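Side-chain contacts in DUF4348 domain-containing protein (Bacteroides fragilis, PDB 3SBU), which is of unknown function but carries a DUF4348 domain with an NTF2-like, cystatin-like fold, and is probably made as a lipoprotein: residues A[152-155]-A[156-159]; A[193-196]-A[197-200]. All coordinates share one frame; numbering follows the deposited sequence.

Contact 1 of 2, residues A[152-155]-A[156-159]; sequences EDFV and EFFG
The F154 ring has CB of F158 over one face, while CE2 of F157 comes to it obliquely. F154 CE1 and F157 CE2 are 3.9 Å apart, with the two ring planes turned 48° from each other. The F154 and F158 side chains run alongside each other, with their rings slid apart so that they barely overlap. Their contact runs from F154 CZ to F158 CD1 at 4.0 Å. At the edge of the F157 ring, in its plane, sits the carbonyl oxygen of F154, 3.6 Å from F157 CD2. The carboxylate of E152 also reaches this ring obliquely, with OE1 3.7 Å from F157 CD1. E152 is held there by a salt bridge to R171 and a hydrogen bond to the backbone N of W251. The W251 ring also meets F154, edge-to-face, and F157, extending the aromatic cluster.

F154 to F158 lie in the first turns of helix 154-163, and D153 is its N-cap. The CG of D153 stands anti to its own N (chi1 175°), which puts the carboxylate beside the first helical turn, where OD2 accepts from E156 N at 2.9 Å. The donor arrives on the anti side of the carboxylate, 28° out of its plane. E156 CG lies close to the same OD2, at 3.1 Å. Behind the cap, F157 N bonds to D153 O at 3.0 Å and F158 N to F154 O at 2.7 Å.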
loop_
_atom_site.group_PDB
_atom_site.type_symbol
_atom_site.label_atom_id
_atom_site.label_comp_id
_atom_site.label_asym_id
_atom_site.label_seq_id
_atom_site.Cartn_x
_atom_site.Cartn_y
_atom_site.Cartn_z
ATOM N N GLU A 152 -2.410 30.730 -5.636
ATOM C CA GLU A 152 -3.054 29.884 -4.626
ATOM C C GLU A 152 -2.043 29.497 -3.525
ATOM O O GLU A 152 -0.937 29.084 -3.835
ATOM C CB GLU A 152 -3.645 28.638 -5.284
ATOM C CG GLU A 152 -4.594 27.834 -4.414
ATOM C CD GLU A 152 -5.152 26.633 -5.155
ATOM O OE1 GLU A 152 -4.407 25.645 -5.331
ATOM O OE2 GLU A 152 -6.314 26.700 -5.614
ATOM N N ASP A 153 -2.409 29.697 -2.258
ATOM C CA ASP A 153 -1.551 29.379 -1.114
ATOM C C ASP A 153 -1.521 27.863 -0.908
ATOM O O ASP A 153 -2.599 27.261 -0.878
ATOM C CB ASP A 153 -2.072 30.105 0.147
ATOM C CG ASP A 153 -1.316 29.736 1.419
ATOM O OD1 ASP A 153 -0.145 30.151 1.562
ATOM O OD2 ASP A 153 -1.889 29.033 2.255
ATOM N N PHE A 154 -0.304 27.252 -0.733
ATOM C CA PHE A 154 -0.190 25.794 -0.565
ATOM C C PHE A 154 -0.958 25.303 0.676
ATOM O O PHE A 154 -1.707 24.335 0.578
ATOM C CB PHE A 154 1.279 25.267 -0.515
ATOM C CG PHE A 154 1.303 23.754 -0.283
ATOM C CD1 PHE A 154 1.018 22.862 -1.326
ATOM C CD2 PHE A 154 1.514 23.227 0.988
ATOM C CE1 PHE A 154 0.981 21.473 -1.112
ATOM C CE2 PHE A 154 1.460 21.823 1.204
ATOM C CZ PHE A 154 1.205 20.961 0.150
ATOM N N VAL A 155 -0.801 26.006 1.813
ATOM C CA VAL A 155 -1.362 25.647 3.119
ATOM C C VAL A 155 -2.880 25.594 3.062
ATOM O O VAL A 155 -3.492 24.618 3.528
ATOM C CB VAL A 155 -0.856 26.613 4.221
ATOM C CG1 VAL A 155 -1.576 26.373 5.556
ATOM C CG2 VAL A 155 0.661 26.485 4.393
ATOM N N GLU A 156 -3.475 26.626 2.456
ATOM C CA GLU A 156 -4.914 26.728 2.351
ATOM C C GLU A 156 -5.404 25.699 1.371
ATOM O O GLU A 156 -6.406 25.065 1.661
ATOM C CB GLU A 156 -5.364 28.150 1.981
ATOM C CG GLU A 156 -4.863 29.174 2.999
ATOM C CD GLU A 156 -5.897 30.079 3.643
ATOM O OE1 GLU A 156 -6.550 29.646 4.623
ATOM O OE2 GLU A 156 -6.011 31.243 3.199
ATOM N N PHE A 157 -4.693 25.470 0.249
ATOM C CA PHE A 157 -5.070 24.422 -0.699
ATOM C C PHE A 157 -5.040 23.049 0.020
ATOM O O PHE A 157 -5.955 22.237 -0.160
ATOM C CB PHE A 157 -4.117 24.419 -1.927
ATOM C CG PHE A 157 -3.879 23.042 -2.516
ATOM C CD1 PHE A 157 -4.766 22.507 -3.438
ATOM C CD2 PHE A 157 -2.793 22.262 -2.106
ATOM C CE1 PHE A 157 -4.574 21.228 -3.959
ATOM C CE2 PHE A 157 -2.617 20.964 -2.605
ATOM C CZ PHE A 157 -3.493 20.470 -3.553
ATOM N N PHE A 158 -3.973 22.796 0.809
ATOM C CA PHE A 158 -3.775 21.511 1.477
ATOM C C PHE A 158 -4.919 21.175 2.433
ATOM O O PHE A 158 -5.365 20.029 2.429
ATOM C CB PHE A 158 -2.424 21.389 2.201
ATOM C CG PHE A 158 -2.207 19.952 2.644
ATOM C CD1 PHE A 158 -1.841 18.971 1.723
ATOM C CD2 PHE A 158 -2.476 19.561 3.962
ATOM C CE1 PHE A 158 -1.693 17.637 2.120
ATOM C CE2 PHE A 158 -2.328 18.222 4.360
ATOM C CZ PHE A 158 -1.942 17.270 3.434
ATOM N N GLY A 159 -5.405 22.158 3.191
ATOM C CA GLY A 159 -6.543 21.972 4.090
ATOM C C GLY A 159 -7.780 21.471 3.369
ATOM O O GLY A 159 -8.478 20.582 3.873
#

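Contact 2 of 2, residues A[193-196]-A[197-200]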
loop_
_atom_site.group_PDB
_atom_site.type_symbol
_atom_site.label_atom_id
_atom_site.label_comp_id
_atom_site.label_asym_id
_atom_site.label_seq_id
_atom_site.Cartn_x
_atom_site.Cartn_y
_atom_site.Cartn_z
ATOM N N THR A 193 2.031 3.978 -12.324
ATOM C CA THR A 193 1.035 5.048 -12.248
ATOM C C THR A 193 -0.160 4.564 -11.463
ATOM O O THR A 193 -0.363 3.364 -11.370
ATOM C CB THR A 193 0.628 5.549 -13.648
ATOM O OG1 THR A 193 0.054 4.473 -14.372
ATOM C CG2 THR A 193 1.783 6.170 -14.430
ATOM N N LEU A 194 -0.918 5.491 -10.854
ATOM C CA LEU A 194 -2.183 5.222 -10.151
ATOM C C LEU A 194 -3.305 6.013 -10.794
ATOM O O LEU A 194 -3.102 7.193 -11.084
ATOM C CB LEU A 194 -2.156 5.617 -8.653
ATOM C CG LEU A 194 -1.137 4.989 -7.718
ATOM C CD1 LEU A 194 -1.153 5.699 -6.394
ATOM C CD2 LEU A 194 -1.409 3.501 -7.476
ATOM N N ASP A 195 -4.490 5.405 -10.948
ATOM C CA ASP A 195 -5.686 6.112 -11.401
ATOM C C ASP A 195 -6.346 6.677 -10.136
ATOM O O ASP A 195 -5.820 6.443 -9.040
ATOM C CB ASP A 195 -6.628 5.237 -12.258
ATOM C CG ASP A 195 -7.244 4.007 -11.594
ATOM O OD1 ASP A 195 -7.320 3.975 -10.346
ATOM O OD2 ASP A 195 -7.709 3.109 -12.327
ATOM N N LEU A 196 -7.459 7.427 -10.273
ATOM C CA LEU A 196 -8.102 8.062 -9.123
ATOM C C LEU A 196 -8.624 7.039 -8.100
ATOM O O LEU A 196 -8.466 7.275 -6.902
ATOM C CB LEU A 196 -9.214 9.044 -9.539
ATOM C CG LEU A 196 -8.772 10.302 -10.325
ATOM C CD1 LEU A 196 -9.963 11.170 -10.675
ATOM C CD2 LEU A 196 -7.754 11.142 -9.553
ATOM N N ASN A 197 -9.183 5.908 -8.547
ATOM C CA ASN A 197 -9.663 4.861 -7.637
ATOM C C ASN A 197 -8.501 4.209 -6.875
ATOM O O ASN A 197 -8.652 3.904 -5.693
ATOM C CB ASN A 197 -10.466 3.796 -8.395
ATOM C CG ASN A 197 -11.799 4.299 -8.912
ATOM O OD1 ASN A 197 -12.454 5.175 -8.326
ATOM N ND2 ASN A 197 -12.230 3.744 -10.031
ATOM N N GLN A 198 -7.335 4.036 -7.536
ATOM C CA GLN A 198 -6.169 3.449 -6.905
ATOM C C GLN A 198 -5.572 4.430 -5.895
ATOM O O GLN A 198 -5.101 4.002 -4.846
ATOM C CB GLN A 198 -5.126 3.024 -7.938
ATOM C CG GLN A 198 -5.554 1.837 -8.799
ATOM C CD GLN A 198 -4.578 1.638 -9.938
ATOM O OE1 GLN A 198 -4.263 2.554 -10.708
ATOM N NE2 GLN A 198 -3.966 0.490 -9.992
ATOM N N TRP A 199 -5.616 5.734 -6.182
ATOM C CA TRP A 199 -5.112 6.738 -5.240
ATOM C C TRP A 199 -5.954 6.701 -3.939
ATOM O O TRP A 199 -5.393 6.764 -2.844
ATOM C CB TRP A 199 -5.091 8.145 -5.850
ATOM C CG TRP A 199 -5.173 9.241 -4.819
ATOM C CD1 TRP A 199 -6.286 9.930 -4.444
ATOM C CD2 TRP A 199 -4.113 9.690 -3.957
ATOM N NE1 TRP A 199 -5.979 10.812 -3.433
ATOM C CE2 TRP A 199 -4.652 10.689 -3.115
ATOM C CE3 TRP A 199 -2.769 9.309 -3.779
ATOM C CZ2 TRP A 199 -3.882 11.352 -2.144
ATOM C CZ3 TRP A 199 -2.007 9.965 -2.822
ATOM C CH2 TRP A 199 -2.558 10.977 -2.021
ATOM N N PHE A 200 -7.276 6.565 -4.058
ATOM C CA PHE A 200 -8.131 6.515 -2.874
ATOM C C PHE A 200 -7.829 5.293 -1.999
ATOM O O PHE A 200 -7.880 5.413 -0.780
ATOM C CB PHE A 200 -9.629 6.593 -3.240
ATOM C CG PHE A 200 -10.034 7.973 -3.719
ATOM C CD1 PHE A 200 -9.547 9.122 -3.091
ATOM C CD2 PHE A 200 -10.926 8.126 -4.774
ATOM C CE1 PHE A 200 -9.898 10.390 -3.542
ATOM C CE2 PHE A 200 -11.308 9.397 -5.202
ATOM C CZ PHE A 200 -10.772 10.521 -4.592
HETATM O O HOH W 1 -1.473 0.909 -12.029
#
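Q198 folds back from the helix onto L194 and D195. Its CB packs against L194, 3.8 Å from CD2. The next atom, CG, lies beside the carboxylate of D195, 3.2 Å from OD1. The chain then runs extended (chi2 170°) and brings the amide up to the backbone N of D195. There OE1 accepts from D195 N at 2.9 Å, in the amide plane and on a lone pair, with an N-H...O angle of 163°. The other tip atom, NE2, donates to a water at 3.2 Å. That water in turn donates to T193 O at 2.8 Å. NE2 also binds I146 O of the second subunit, so the amide has partners on both of its polar atoms.

D195 answers from its own side chain. Its OD1 accepts from Q198 N at 2.8 Å, met nearly along the C-O axis. The carboxylate and amide planes are 59° apart. Further on, D195 O takes W199 N at 3.0 Å. The W199 indole N binds Q168, and its ring meets F256 edge-to-face. The reciprocal D195 and Q198 bonds make a capping box, here where the chain passes from strand 189-194 into helix 196-201.

Contacts 1 and 2 both lie at helix starts with an aspartate N-cap, but only contact 2 closes a capping box. In one chain their centres are about 22 Å apart and their nearest atoms about 8 Å, so they do not touch. Helix 165-170 follows the helix of contact 1, and its Q168 binds W199 of contact 2. The dimer gives a further relation. I146 and E148, which lie beside D153 and E156 in contact 1, have counterparts in the second subunit that bind Q198 and N197 of contact 2. The function is unknown, so neither contact can be tied to an active site. A glycerol, probably from crystallisation, sits about 3 Å from the E152 side chain.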